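Local coordinates for protein Nrps/pks (Streptomyces albus, PDB 4OPF) that forms a ketosynthase-family domain of the hybrid oxazolomycin synthase, whose degenerate HGTGT motif suggests that it may not catalyse the family's usual decarboxylative chain extension, at residues H212-A218 and A297-D303; T290-T294 and K345-M349; M77-A81 and Y138-N142; G61-F67 and L83-L89. All coordinates share one frame; numbering follows the deposited sequence.

Overall arrangement
The chain meets the contacts as two crossed pairs in series. Residues 61-67 open contact 4 and 77-81 open contact 3. Helix 79-95 then closes contact 4 at 83-89, and contact 3 closes later at 138-142. The two touch, with centres about 11 Å apart. They tie the loop before helix 71-76 and the start of helix 138-147 to helix 79-95. Next, 212-218 open contact 1 and strand 291-293 opens contact 2. Contact 1 closes at 297-303, tying the loop before strand 226-234 to the start of helix 300-314. Contact 2 closes at 345-349, tying strand 291-293 to helix 338-352. This pair touches where Phe214 packs on Thr294.

Contact 1 (H212-A218 and A297-D303); sequences HVFDRRA and AGSQIPD
Val213 and Gly298 bring the two backbones closest, with CA atoms 4.4 Å apart. Segment 212-218 is irregular and ends in a type I turn from Asp215 to Ala218. Segment 297-303 is a loop that runs into helix 300-314. Gly298 has a positive phi at which a CB would press on the preceding carbonyl oxygen, and Ala218 CB packs 3.3 Å from Gly298 O. Asp303 carries the polar part. Its OD2 accepts Phe214 N at 3.3 Å, with the donor well above the carboxylate plane. Its OD1 takes Gly298 N at 3.0 Å through the syn lone pair. Val213 CG2 is anti to its backbone N, which brings it to 3.4 Å from Asp303 OD2. The Phe214 ring slants across the Asp303 side chain, Phe214 CD1 lying 3.6 Å from Asp303 CB, with ring and carboxylate planes 47° apart. Replacing Asp303 with alanine would probably leave Phe214 N and Gly298 N without the carboxylate that links them. Asp215 OD1 accepts Arg217 N in an Asx turn. In this thiolase-fold ketosynthase, the Phe-Asp loop meets the degenerate HGTGTxxGD motif: Gly298 and Asp303 are kept, while alanine, serine and proline replace other motif residues.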
loop_
_atom_site.group_PDB
_atom_site.type_symbol
_atom_site.label_atom_id
_atom_site.label_comp_id
_atom_site.label_asym_id
_atom_site.label_seq_id
_atom_site.Cartn_x
_atom_site.Cartn_y
_atom_site.Cartn_z
ATOM N N HIS A 212 -31.532 -5.989 -3.962
ATOM C CA HIS A 212 -32.159 -5.187 -2.907
ATOM C C HIS A 212 -31.281 -4.969 -1.658
ATOM O O HIS A 212 -30.715 -5.918 -1.128
ATOM C CB HIS A 212 -33.461 -5.826 -2.391
ATOM C CG HIS A 212 -34.254 -6.561 -3.420
ATOM N ND1 HIS A 212 -35.396 -6.037 -3.988
ATOM C CD2 HIS A 212 -34.112 -7.808 -3.935
ATOM C CE1 HIS A 212 -35.913 -6.919 -4.824
ATOM N NE2 HIS A 212 -35.151 -8.002 -4.813
ATOM N N VAL A 213 -31.256 -3.734 -1.150
ATOM C CA VAL A 213 -30.504 -3.395 0.052
ATOM C C VAL A 213 -31.365 -2.620 1.055
ATOM O O VAL A 213 -32.425 -2.099 0.692
ATOM C CB VAL A 213 -29.142 -2.713 -0.296
ATOM C CG1 VAL A 213 -29.312 -1.382 -1.022
ATOM C CG2 VAL A 213 -28.294 -2.554 0.946
ATOM N N PHE A 214 -30.930 -2.634 2.332
ATOM C CA PHE A 214 -31.642 -2.000 3.497
ATOM C C PHE A 214 -33.142 -2.357 3.549
ATOM O O PHE A 214 -33.982 -1.522 3.881
ATOM C CB PHE A 214 -31.405 -0.469 3.563
ATOM C CG PHE A 214 -29.967 -0.110 3.698
ATOM C CD1 PHE A 214 -29.218 -0.589 4.768
ATOM C CD2 PHE A 214 -29.328 0.659 2.738
ATOM C CE1 PHE A 214 -27.858 -0.304 4.886
ATOM C CE2 PHE A 214 -27.970 0.947 2.853
ATOM C CZ PHE A 214 -27.245 0.477 3.942
ATOM N N ASP A 215 -33.393 -3.644 3.309
ATOM C CA ASP A 215 -34.632 -4.157 2.747
ATOM C C ASP A 215 -34.684 -5.684 2.957
ATOM O O ASP A 215 -33.662 -6.367 2.798
ATOM C CB ASP A 215 -34.602 -3.888 1.238
ATOM C CG ASP A 215 -35.892 -4.278 0.537
ATOM O OD1 ASP A 215 -36.240 -5.478 0.434
ATOM O OD2 ASP A 215 -36.559 -3.361 0.044
ATOM N N ARG A 216 -35.866 -6.234 3.245
ATOM C CA ARG A 216 -36.027 -7.701 3.472
ATOM C C ARG A 216 -35.735 -8.682 2.300
ATOM O O ARG A 216 -35.494 -9.866 2.544
ATOM C CB ARG A 216 -37.435 -8.006 3.979
ATOM C CG ARG A 216 -37.651 -7.647 5.422
ATOM C CD ARG A 216 -38.927 -8.309 5.900
ATOM N NE ARG A 216 -40.169 -7.639 5.449
ATOM C CZ ARG A 216 -41.273 -8.230 4.941
ATOM N NH1 ARG A 216 -41.369 -9.557 4.794
ATOM N NH2 ARG A 216 -42.325 -7.476 4.586
ATOM N N ARG A 217 -35.782 -8.226 1.050
ATOM C CA ARG A 217 -35.479 -9.119 -0.082
ATOM C C ARG A 217 -33.974 -9.226 -0.382
ATOM O O ARG A 217 -33.573 -9.989 -1.271
ATOM C CB ARG A 217 -36.247 -8.676 -1.325
ATOM C CG ARG A 217 -37.753 -8.889 -1.192
ATOM C CD ARG A 217 -38.522 -8.014 -2.177
ATOM N NE ARG A 217 -38.471 -6.587 -1.826
ATOM C CZ ARG A 217 -39.000 -5.606 -2.555
ATOM N NH1 ARG A 217 -39.626 -5.872 -3.701
ATOM N NH2 ARG A 217 -38.899 -4.352 -2.139
ATOM N N ALA A 218 -33.155 -8.481 0.371
ATOM C CA ALA A 218 -31.688 -8.403 0.141
ATOM C C ALA A 218 -30.956 -9.772 0.074
ATOM O O ALA A 218 -30.958 -10.543 1.042
ATOM C CB ALA A 218 -31.035 -7.479 1.184
ATOM N N ALA A 297 -24.183 -3.676 2.067
ATOM C CA ALA A 297 -23.780 -5.060 1.839
ATOM C C ALA A 297 -24.892 -5.850 1.154
ATOM O O ALA A 297 -24.606 -6.734 0.400
ATOM C CB ALA A 297 -23.420 -5.730 3.165
ATOM N N GLY A 298 -26.146 -5.550 1.444
ATOM C CA GLY A 298 -27.268 -6.246 0.834
ATOM C C GLY A 298 -27.623 -7.527 1.573
ATOM O O GLY A 298 -27.959 -8.556 0.981
ATOM N N SER A 299 -27.553 -7.457 2.886
ATOM C CA SER A 299 -27.917 -8.554 3.713
ATOM C C SER A 299 -28.333 -7.948 5.056
ATOM O O SER A 299 -27.745 -6.968 5.513
ATOM C CB SER A 299 -26.719 -9.484 3.826
ATOM O OG SER A 299 -27.139 -10.693 4.389
ATOM N N GLN A 300 -29.390 -8.479 5.641
ATOM C CA GLN A 300 -30.069 -7.872 6.771
ATOM C C GLN A 300 -29.149 -7.557 7.945
ATOM O O GLN A 300 -29.185 -6.458 8.503
ATOM C CB GLN A 300 -31.177 -8.824 7.258
ATOM C CG GLN A 300 -31.750 -8.555 8.651
ATOM C CD GLN A 300 -32.964 -7.621 8.655
ATOM O OE1 GLN A 300 -32.869 -6.485 9.123
ATOM N NE2 GLN A 300 -34.118 -8.111 8.166
ATOM N N ILE A 301 -28.361 -8.525 8.361
ATOM C CA ILE A 301 -27.530 -8.315 9.563
ATOM C C ILE A 301 -26.440 -7.268 9.389
ATOM O O ILE A 301 -26.353 -6.355 10.202
ATOM C CB ILE A 301 -26.979 -9.640 10.072
ATOM C CG1 ILE A 301 -28.061 -10.229 10.948
ATOM C CG2 ILE A 301 -25.669 -9.513 10.858
ATOM C CD1 ILE A 301 -27.967 -11.710 10.959
ATOM N N PRO A 302 -25.642 -7.366 8.323
ATOM C CA PRO A 302 -24.662 -6.305 8.153
ATOM C C PRO A 302 -25.309 -4.964 7.818
ATOM O O PRO A 302 -24.799 -3.946 8.238
ATOM C CB PRO A 302 -23.772 -6.788 7.014
ATOM C CG PRO A 302 -24.401 -8.015 6.495
ATOM C CD PRO A 302 -25.362 -8.540 7.496
ATOM N N ASP A 303 -26.440 -4.947 7.109
ATOM C CA ASP A 303 -27.068 -3.688 6.780
ATOM C C ASP A 303 -27.588 -3.001 8.044
ATOM O O ASP A 303 -27.468 -1.783 8.223
ATOM C CB ASP A 303 -28.227 -3.915 5.817
ATOM C CG ASP A 303 -27.768 -4.233 4.359
ATOM O OD1 ASP A 303 -26.570 -4.075 4.015
ATOM O OD2 ASP A 303 -28.655 -4.658 3.566
HETATM O O HOH W 1 -30.959 -5.359 4.016
#

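Contact 2 (T290-T294 and K345-M349); sequences TYIET and KTVLM
Tyr291 and Met349 meet ring to methyl between strand 291-293 and helix 345-349. The two short axes pass 10.0 Å apart and run nearly antiparallel, at 155°. Tyr291 CB points at the helix. With CG anti to the backbone N (chi1 -177°), the ring stands in the gap with one face to selenomethionine Met349. Tyr291 CG lies 3.6 Å from Met349 CE, and CD1 and CD2 are about as close. That methyl sits over the ring centre, 9° off the normal, in a CH-pi contact. Farther out, CE2 and CZ meet the selenium, with Tyr291 CE2 3.7 Å from Met349 SE, a Met-aromatic contact. At the tip, Tyr291 OH accepts Lys345 NZ at 2.9 Å. The extended lysine crosses the tyrosine at about a right angle. Its NZ also makes a salt bridge of 2.7 Å to Glu293 OE1, met on the syn side of the carboxylate. A bend in the Glu293 chain turns its carboxylate to the lysine, while its OE2 takes Val327 N. A leucine in place of Tyr291 would probably cost the buried Lys345 the hydroxyl acceptor at its NZ and the Met349 methyl its flat seat. Strand 291-293 lies between strands 390-396 and 322-325 of the large sheet. Helix 338-352 packs on it, and helix 24-33 touches that helix through Leu31 on Lys345 and Trp28 on Met349.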
loop_
_atom_site.group_PDB
_atom_site.type_symbol
_atom_site.label_atom_id
_atom_site.label_comp_id
_atom_site.label_asym_id
_atom_site.label_seq_id
_atom_site.Cartn_x
_atom_site.Cartn_y
_atom_site.Cartn_z
ATOM N N THR A 290 -23.788 15.623 5.310
ATOM C CA THR A 290 -25.175 15.630 4.872
ATOM C C THR A 290 -25.612 14.367 4.146
ATOM O O THR A 290 -26.808 14.021 4.161
ATOM C CB THR A 290 -25.363 16.836 3.946
ATOM O OG1 THR A 290 -25.070 18.000 4.697
ATOM C CG2 THR A 290 -26.748 16.958 3.355
ATOM N N TYR A 291 -24.680 13.683 3.501
ATOM C CA TYR A 291 -24.990 12.504 2.712
ATOM C C TYR A 291 -23.899 11.457 2.904
ATOM O O TYR A 291 -22.728 11.801 2.951
ATOM C CB TYR A 291 -25.020 12.892 1.241
ATOM C CG TYR A 291 -25.414 11.777 0.293
ATOM C CD1 TYR A 291 -26.734 11.545 0.025
ATOM C CD2 TYR A 291 -24.459 10.938 -0.313
ATOM C CE1 TYR A 291 -27.147 10.557 -0.830
ATOM C CE2 TYR A 291 -24.863 9.903 -1.164
ATOM C CZ TYR A 291 -26.199 9.739 -1.439
ATOM O OH TYR A 291 -26.685 8.768 -2.298
ATOM N N ILE A 292 -24.284 10.194 3.022
ATOM C CA ILE A 292 -23.369 9.082 3.075
ATOM C C ILE A 292 -23.735 8.064 1.975
ATOM O O ILE A 292 -24.853 7.545 1.938
ATOM C CB ILE A 292 -23.447 8.399 4.421
ATOM C CG1 ILE A 292 -23.157 9.443 5.520
ATOM C CG2 ILE A 292 -22.494 7.240 4.530
ATOM C CD1 ILE A 292 -23.243 8.878 6.878
ATOM N N GLU A 293 -22.781 7.814 1.092
ATOM C CA GLU A 293 -22.788 6.649 0.228
ATOM C C GLU A 293 -22.354 5.438 1.089
ATOM O O GLU A 293 -21.183 5.254 1.400
ATOM C CB GLU A 293 -21.861 6.875 -0.952
ATOM C CG GLU A 293 -21.552 5.631 -1.832
ATOM C CD GLU A 293 -22.696 5.183 -2.741
ATOM O OE1 GLU A 293 -23.694 5.975 -2.854
ATOM O OE2 GLU A 293 -22.604 4.035 -3.339
ATOM N N THR A 294 -23.319 4.601 1.418
ATOM C CA THR A 294 -23.188 3.547 2.383
ATOM C C THR A 294 -22.469 2.345 1.756
ATOM O O THR A 294 -22.394 2.201 0.549
ATOM C CB THR A 294 -24.576 3.049 2.859
ATOM O OG1 THR A 294 -25.331 2.549 1.735
ATOM C CG2 THR A 294 -25.359 4.157 3.509
ATOM N N LYS A 345 -19.461 9.140 -7.755
ATOM C CA LYS A 345 -20.845 9.549 -7.521
ATOM C C LYS A 345 -20.938 10.737 -6.568
ATOM O O LYS A 345 -21.567 11.740 -6.851
ATOM C CB LYS A 345 -21.692 8.403 -6.952
ATOM C CG LYS A 345 -22.985 8.891 -6.280
ATOM C CD LYS A 345 -23.853 7.721 -5.852
ATOM C CE LYS A 345 -24.878 8.162 -4.836
ATOM N NZ LYS A 345 -25.677 6.967 -4.402
ATOM N N THR A 346 -20.302 10.601 -5.436
ATOM C CA THR A 346 -20.303 11.660 -4.435
ATOM C C THR A 346 -19.630 12.934 -4.916
ATOM O O THR A 346 -20.122 13.996 -4.609
ATOM C CB THR A 346 -19.596 11.162 -3.181
ATOM O OG1 THR A 346 -20.318 10.027 -2.709
ATOM C CG2 THR A 346 -19.660 12.169 -2.129
ATOM N N VAL A 347 -18.510 12.832 -5.667
ATOM C CA VAL A 347 -17.864 13.996 -6.210
ATOM C C VAL A 347 -18.803 14.666 -7.183
ATOM O O VAL A 347 -18.941 15.869 -7.180
ATOM C CB VAL A 347 -16.524 13.654 -6.912
ATOM C CG1 VAL A 347 -16.045 14.843 -7.746
ATOM C CG2 VAL A 347 -15.499 13.177 -5.868
ATOM N N LEU A 348 -19.463 13.893 -8.015
ATOM C CA LEU A 348 -20.411 14.483 -8.946
ATOM C C LEU A 348 -21.613 15.171 -8.242
ATOM O O LEU A 348 -22.077 16.248 -8.665
ATOM C CB LEU A 348 -20.908 13.420 -9.911
ATOM C CG LEU A 348 -19.875 12.927 -10.908
ATOM C CD1 LEU A 348 -20.444 11.748 -11.680
ATOM C CD2 LEU A 348 -19.538 14.035 -11.883
HETATM N N MSE A 349 -22.121 14.544 -7.198
HETATM C CA MSE A 349 -23.192 15.150 -6.382
HETATM C C MSE A 349 -22.767 16.465 -5.816
HETATM O O MSE A 349 -23.516 17.428 -5.874
HETATM C CB MSE A 349 -23.574 14.224 -5.256
HETATM C CG MSE A 349 -24.557 13.164 -5.787
HETATM SE SE MSE A 349 -24.970 11.879 -4.340
HETATM C CE MSE A 349 -25.273 13.217 -2.953
#

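Contact 3 (M77-A81 and Y138-N142); sequences MDPQA and YLAAN
Asp78 and Tyr138 cross at about a right angle, with carboxylate and ring planes 66° apart. Asp78 OD2 lies in the ring plane at its edge and accepts Tyr138 OH. The modelled 2.4 Å between Tyr138 OH and Asp78 OD2 is very short, so its exact length is doubtful. Tyr138 CG sits between backbone N and carbonyl carbon (chi1 65°), which swings the ring toward the other segment. The same hydroxyl also bonds to Arg116 N. Gln80 steadies the carboxylate from its own side. Its NE2 comes 3.0 Å from Asp78 OD2 on the syn lone pair, almost flat in the amide plane, and also gives to Arg114 O. Gln80 N meets Asp78 OD1 from above the carboxylate plane, so Asp78 is the N-cap of helix 79-95. Leu139 CD2 packs against this helix start, 3.8 Å from Ala81 N and 3.9 Å from Gln80 CB. Elsewhere in the contact the Asn142 amide and Met77 approach from opposite directions. Asn142 ND2 rests 3.6 Å from Ala81 CB, and Met77 CE lies 4.0 Å from the same ND2. A water donates to Leu139 O and weakly to Ala81 O. Residues 77-80 read MDPQ, a sequence widely shared by ketosynthases. Here two helix starts of the N-terminal half of the thiolase fold are joined through a capping aspartate.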
loop_
_atom_site.group_PDB
_atom_site.type_symbol
_atom_site.label_atom_id
_atom_site.label_comp_id
_atom_site.label_asym_id
_atom_site.label_seq_id
_atom_site.Cartn_x
_atom_site.Cartn_y
_atom_site.Cartn_z
HETATM N N MSE A 77 -2.023 -8.994 -22.682
HETATM C CA MSE A 77 -2.183 -8.268 -21.462
HETATM C C MSE A 77 -3.557 -8.503 -20.854
HETATM O O MSE A 77 -4.549 -8.743 -21.544
HETATM C CB MSE A 77 -2.069 -6.768 -21.685
HETATM C CG MSE A 77 -0.554 -6.491 -21.737
HETATM SE SE MSE A 77 -0.366 -4.768 -22.666
HETATM C CE MSE A 77 -1.042 -3.624 -21.223
ATOM N N ASP A 78 -3.620 -8.325 -19.546
ATOM C CA ASP A 78 -4.894 -8.229 -18.849
ATOM C C ASP A 78 -5.695 -7.046 -19.435
ATOM O O ASP A 78 -5.234 -5.898 -19.417
ATOM C CB ASP A 78 -4.607 -8.066 -17.349
ATOM C CG ASP A 78 -5.860 -7.925 -16.486
ATOM O OD1 ASP A 78 -7.005 -7.947 -17.000
ATOM O OD2 ASP A 78 -5.659 -7.758 -15.258
ATOM N N PRO A 79 -6.919 -7.312 -19.889
ATOM C CA PRO A 79 -7.692 -6.183 -20.414
ATOM C C PRO A 79 -8.003 -5.084 -19.419
ATOM O O PRO A 79 -8.266 -3.956 -19.841
ATOM C CB PRO A 79 -8.991 -6.824 -20.954
ATOM C CG PRO A 79 -8.939 -8.274 -20.576
ATOM C CD PRO A 79 -7.506 -8.625 -20.259
ATOM N N GLN A 80 -7.963 -5.387 -18.120
ATOM C CA GLN A 80 -8.096 -4.346 -17.103
ATOM C C GLN A 80 -6.972 -3.333 -17.243
ATOM O O GLN A 80 -7.180 -2.154 -16.986
ATOM C CB GLN A 80 -8.094 -4.957 -15.700
ATOM C CG GLN A 80 -9.223 -5.951 -15.434
ATOM C CD GLN A 80 -9.192 -6.516 -14.013
ATOM O OE1 GLN A 80 -10.168 -6.399 -13.297
ATOM N NE2 GLN A 80 -8.066 -7.152 -13.610
ATOM N N ALA A 81 -5.782 -3.776 -17.672
ATOM C CA ALA A 81 -4.674 -2.874 -17.794
ATOM C C ALA A 81 -4.902 -1.925 -18.978
ATOM O O ALA A 81 -4.632 -0.715 -18.887
ATOM C CB ALA A 81 -3.364 -3.639 -17.935
ATOM N N TYR A 138 1.420 -5.056 -12.103
ATOM C CA TYR A 138 1.382 -4.560 -13.486
ATOM C C TYR A 138 0.264 -3.524 -13.689
ATOM O O TYR A 138 0.417 -2.620 -14.481
ATOM C CB TYR A 138 1.259 -5.703 -14.531
ATOM C CG TYR A 138 -0.064 -6.450 -14.415
ATOM C CD1 TYR A 138 -1.217 -5.973 -15.023
ATOM C CD2 TYR A 138 -0.158 -7.618 -13.695
ATOM C CE1 TYR A 138 -2.417 -6.660 -14.929
ATOM C CE2 TYR A 138 -1.369 -8.295 -13.564
ATOM C CZ TYR A 138 -2.500 -7.795 -14.170
ATOM O OH TYR A 138 -3.699 -8.475 -14.057
ATOM N N LEU A 139 -0.860 -3.620 -12.958
ATOM C CA LEU A 139 -1.937 -2.678 -13.161
ATOM C C LEU A 139 -1.461 -1.238 -12.900
ATOM O O LEU A 139 -1.873 -0.329 -13.656
ATOM C CB LEU A 139 -3.178 -2.985 -12.282
ATOM C CG LEU A 139 -3.960 -4.247 -12.669
ATOM C CD1 LEU A 139 -5.035 -4.440 -11.646
ATOM C CD2 LEU A 139 -4.623 -4.108 -14.034
ATOM N N ALA A 140 -0.673 -1.039 -11.832
ATOM C CA ALA A 140 -0.096 0.269 -11.539
ATOM C C ALA A 140 1.148 0.518 -12.424
ATOM O O ALA A 140 1.324 1.603 -13.001
ATOM C CB ALA A 140 0.259 0.369 -10.064
ATOM N N ALA A 141 2.005 -0.468 -12.546
ATOM C CA ALA A 141 3.314 -0.301 -13.253
ATOM C C ALA A 141 3.128 0.026 -14.723
ATOM O O ALA A 141 3.912 0.808 -15.252
ATOM C CB ALA A 141 4.211 -1.548 -13.148
ATOM N N ASN A 142 2.104 -0.522 -15.373
ATOM C CA ASN A 142 1.836 -0.127 -16.747
ATOM C C ASN A 142 1.568 1.331 -16.883
ATOM O O ASN A 142 1.971 1.920 -17.842
ATOM C CB ASN A 142 0.625 -0.826 -17.307
ATOM C CG ASN A 142 0.945 -2.194 -17.766
ATOM O OD1 ASN A 142 1.932 -2.389 -18.445
ATOM N ND2 ASN A 142 0.115 -3.156 -17.419
HETATM O O HOH W 2 -2.453 -0.822 -16.370
#

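Contact 4 (G61-F67 and L83-L89); sequences GFDPGHF and LLLEETL
Phe67 carries Leu85 on one face of its ring and its own neighbour His66 on the opposite face. Leu85 CB stands over the ring toward the rim, 21° off the normal, in a CH-pi contact. Its approach to Phe67 CE1 is 3.9 Å. His66 CD2 lies 4.2 Å above the other face. The Phe67 ring also meets the ring of His146 from helix 138-147, planes at about 60°. This is loop-on-helix packing in the N-terminal half of a thiolase-fold ketosynthase, the loop lying before helix 71-76 and resting on helix 79-95. Phe67 and Leu85 slide past each other in opposite directions, and Phe67 CZ comes 4.0 Å from Leu89 CD2. The same methyl meets His66 NE2, the two side chains crossing at about a right angle. At the other end of the segment Phe62 brings CE1 to 3.8 Å from Leu83 N. The Phe62 ring and the Glu86 carboxylate cross steeply, with planes 67° apart. Glu86 is extended beyond CG. Its OE1 has salt bridges to Arg17 and Arg428, which likely favour the charged form of this buried acid. Asp63 OD1 accepts His66 N in an Asx motif and its OD2 takes Ala427 N, so the chain's C-terminal part also holds the loop. No direct hydrogen bond joins the two segments. Water does so instead. One water donates to Gly61 O and Glu86 OE1. Another accepts Asp63 N at 2.8 Å and donates to Glu86 OE2, also at 2.8 Å.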
loop_
_atom_site.group_PDB
_atom_site.type_symbol
_atom_site.label_atom_id
_atom_site.label_comp_id
_atom_site.label_asym_id
_atom_site.label_seq_id
_atom_site.Cartn_x
_atom_site.Cartn_y
_atom_site.Cartn_z
ATOM N N GLY A 61 -13.350 -2.896 -27.844
ATOM C CA GLY A 61 -11.935 -3.055 -28.117
ATOM C C GLY A 61 -11.098 -1.886 -27.599
ATOM O O GLY A 61 -11.546 -1.058 -26.767
ATOM N N PHE A 62 -9.876 -1.820 -28.098
ATOM C CA PHE A 62 -8.871 -0.946 -27.538
ATOM C C PHE A 62 -8.072 -0.411 -28.697
ATOM O O PHE A 62 -8.193 -0.921 -29.824
ATOM C CB PHE A 62 -7.986 -1.739 -26.564
ATOM C CG PHE A 62 -8.734 -2.331 -25.360
ATOM C CD1 PHE A 62 -9.180 -1.510 -24.302
ATOM C CD2 PHE A 62 -8.989 -3.709 -25.278
ATOM C CE1 PHE A 62 -9.854 -2.043 -23.202
ATOM C CE2 PHE A 62 -9.695 -4.239 -24.179
ATOM C CZ PHE A 62 -10.109 -3.409 -23.138
ATOM N N ASP A 63 -7.281 0.619 -28.433
ATOM C CA ASP A 63 -6.320 1.167 -29.410
ATOM C C ASP A 63 -4.882 1.010 -28.896
ATOM O O ASP A 63 -4.318 1.949 -28.377
ATOM C CB ASP A 63 -6.611 2.636 -29.657
ATOM C CG ASP A 63 -5.808 3.208 -30.823
ATOM O OD1 ASP A 63 -4.765 2.621 -31.196
ATOM O OD2 ASP A 63 -6.231 4.266 -31.357
ATOM N N PRO A 64 -4.291 -0.179 -29.036
ATOM C CA PRO A 64 -2.929 -0.448 -28.533
ATOM C C PRO A 64 -1.903 0.541 -29.086
ATOM O O PRO A 64 -0.994 0.945 -28.340
ATOM C CB PRO A 64 -2.595 -1.842 -29.092
ATOM C CG PRO A 64 -3.908 -2.435 -29.479
ATOM C CD PRO A 64 -4.777 -1.271 -29.889
ATOM N N GLY A 65 -2.048 0.869 -30.372
ATOM C CA GLY A 65 -1.125 1.751 -31.095
ATOM C C GLY A 65 -0.914 3.091 -30.401
ATOM O O GLY A 65 0.215 3.586 -30.257
ATOM N N HIS A 66 -2.009 3.653 -29.909
ATOM C CA HIS A 66 -1.958 4.924 -29.230
ATOM C C HIS A 66 -1.090 4.811 -28.021
ATOM O O HIS A 66 -0.372 5.740 -27.663
ATOM C CB HIS A 66 -3.342 5.378 -28.846
ATOM C CG HIS A 66 -3.406 6.822 -28.470
ATOM N ND1 HIS A 66 -3.812 7.798 -29.356
ATOM C CD2 HIS A 66 -3.102 7.458 -27.312
ATOM C CE1 HIS A 66 -3.772 8.972 -28.751
ATOM N NE2 HIS A 66 -3.334 8.796 -27.515
ATOM N N PHE A 67 -1.081 3.640 -27.414
ATOM C CA PHE A 67 -0.232 3.417 -26.248
ATOM C C PHE A 67 1.087 2.742 -26.533
ATOM O O PHE A 67 1.709 2.189 -25.608
ATOM C CB PHE A 67 -1.066 2.666 -25.169
ATOM C CG PHE A 67 -2.275 3.445 -24.743
ATOM C CD1 PHE A 67 -2.153 4.414 -23.780
ATOM C CD2 PHE A 67 -3.477 3.321 -25.410
ATOM C CE1 PHE A 67 -3.252 5.189 -23.442
ATOM C CE2 PHE A 67 -4.559 4.109 -25.109
ATOM C CZ PHE A 67 -4.454 5.039 -24.095
ATOM N N LEU A 83 -7.797 -1.004 -20.235
ATOM C CA LEU A 83 -8.841 -0.097 -19.867
ATOM C C LEU A 83 -8.347 1.015 -18.953
ATOM O O LEU A 83 -8.776 2.147 -19.086
ATOM C CB LEU A 83 -9.925 -0.886 -19.155
ATOM C CG LEU A 83 -11.195 -0.188 -18.737
ATOM C CD1 LEU A 83 -11.851 0.466 -19.903
ATOM C CD2 LEU A 83 -12.154 -1.190 -18.085
ATOM N N LEU A 84 -7.501 0.685 -17.989
ATOM C CA LEU A 84 -6.903 1.692 -17.115
ATOM C C LEU A 84 -6.057 2.701 -17.887
ATOM O O LEU A 84 -6.020 3.881 -17.538
ATOM C CB LEU A 84 -6.001 1.053 -16.078
ATOM C CG LEU A 84 -6.717 0.576 -14.848
ATOM C CD1 LEU A 84 -5.663 -0.103 -13.979
ATOM C CD2 LEU A 84 -7.361 1.727 -14.055
ATOM N N LEU A 85 -5.320 2.236 -18.895
ATOM C CA LEU A 85 -4.542 3.165 -19.726
ATOM C C LEU A 85 -5.448 4.234 -20.397
ATOM O O LEU A 85 -5.147 5.429 -20.355
ATOM C CB LEU A 85 -3.755 2.408 -20.820
ATOM C CG LEU A 85 -2.511 1.686 -20.288
ATOM C CD1 LEU A 85 -1.989 0.717 -21.328
ATOM C CD2 LEU A 85 -1.425 2.705 -19.991
ATOM N N GLU A 86 -6.546 3.784 -20.978
ATOM C CA GLU A 86 -7.520 4.706 -21.589
ATOM C C GLU A 86 -8.085 5.635 -20.561
ATOM O O GLU A 86 -8.139 6.841 -20.778
ATOM C CB GLU A 86 -8.736 4.014 -22.224
ATOM C CG GLU A 86 -8.506 3.327 -23.501
ATOM C CD GLU A 86 -9.797 2.865 -24.206
ATOM O OE1 GLU A 86 -10.947 3.062 -23.703
ATOM O OE2 GLU A 86 -9.644 2.268 -25.303
ATOM N N GLU A 87 -8.591 5.076 -19.488
ATOM C CA GLU A 87 -9.262 5.937 -18.513
ATOM C C GLU A 87 -8.314 6.889 -17.814
ATOM O O GLU A 87 -8.725 7.963 -17.417
ATOM C CB GLU A 87 -10.003 5.138 -17.487
ATOM C CG GLU A 87 -11.207 4.462 -18.074
ATOM C CD GLU A 87 -12.249 5.465 -18.607
ATOM O OE1 GLU A 87 -12.494 6.573 -18.023
ATOM O OE2 GLU A 87 -12.815 5.123 -19.638
ATOM N N THR A 88 -7.058 6.493 -17.605
ATOM C CA THR A 88 -6.085 7.418 -17.015
ATOM C C THR A 88 -5.840 8.550 -18.011
ATOM O O THR A 88 -5.830 9.711 -17.601
ATOM C CB THR A 88 -4.801 6.704 -16.618
ATOM O OG1 THR A 88 -5.120 5.680 -15.659
ATOM C CG2 THR A 88 -3.766 7.695 -16.083
ATOM N N LEU A 89 -5.649 8.232 -19.293
ATOM C CA LEU A 89 -5.547 9.264 -20.295
ATOM C C LEU A 89 -6.753 10.213 -20.233
ATOM O O LEU A 89 -6.569 11.430 -20.283
ATOM C CB LEU A 89 -5.407 8.691 -21.683
ATOM C CG LEU A 89 -5.393 9.710 -22.815
ATOM C CD1 LEU A 89 -4.209 10.682 -22.727
ATOM C CD2 LEU A 89 -5.391 8.961 -24.107
HETATM O O HOH W 3 -12.187 0.605 -24.524
HETATM O O HOH W 4 -7.029 1.288 -25.695
#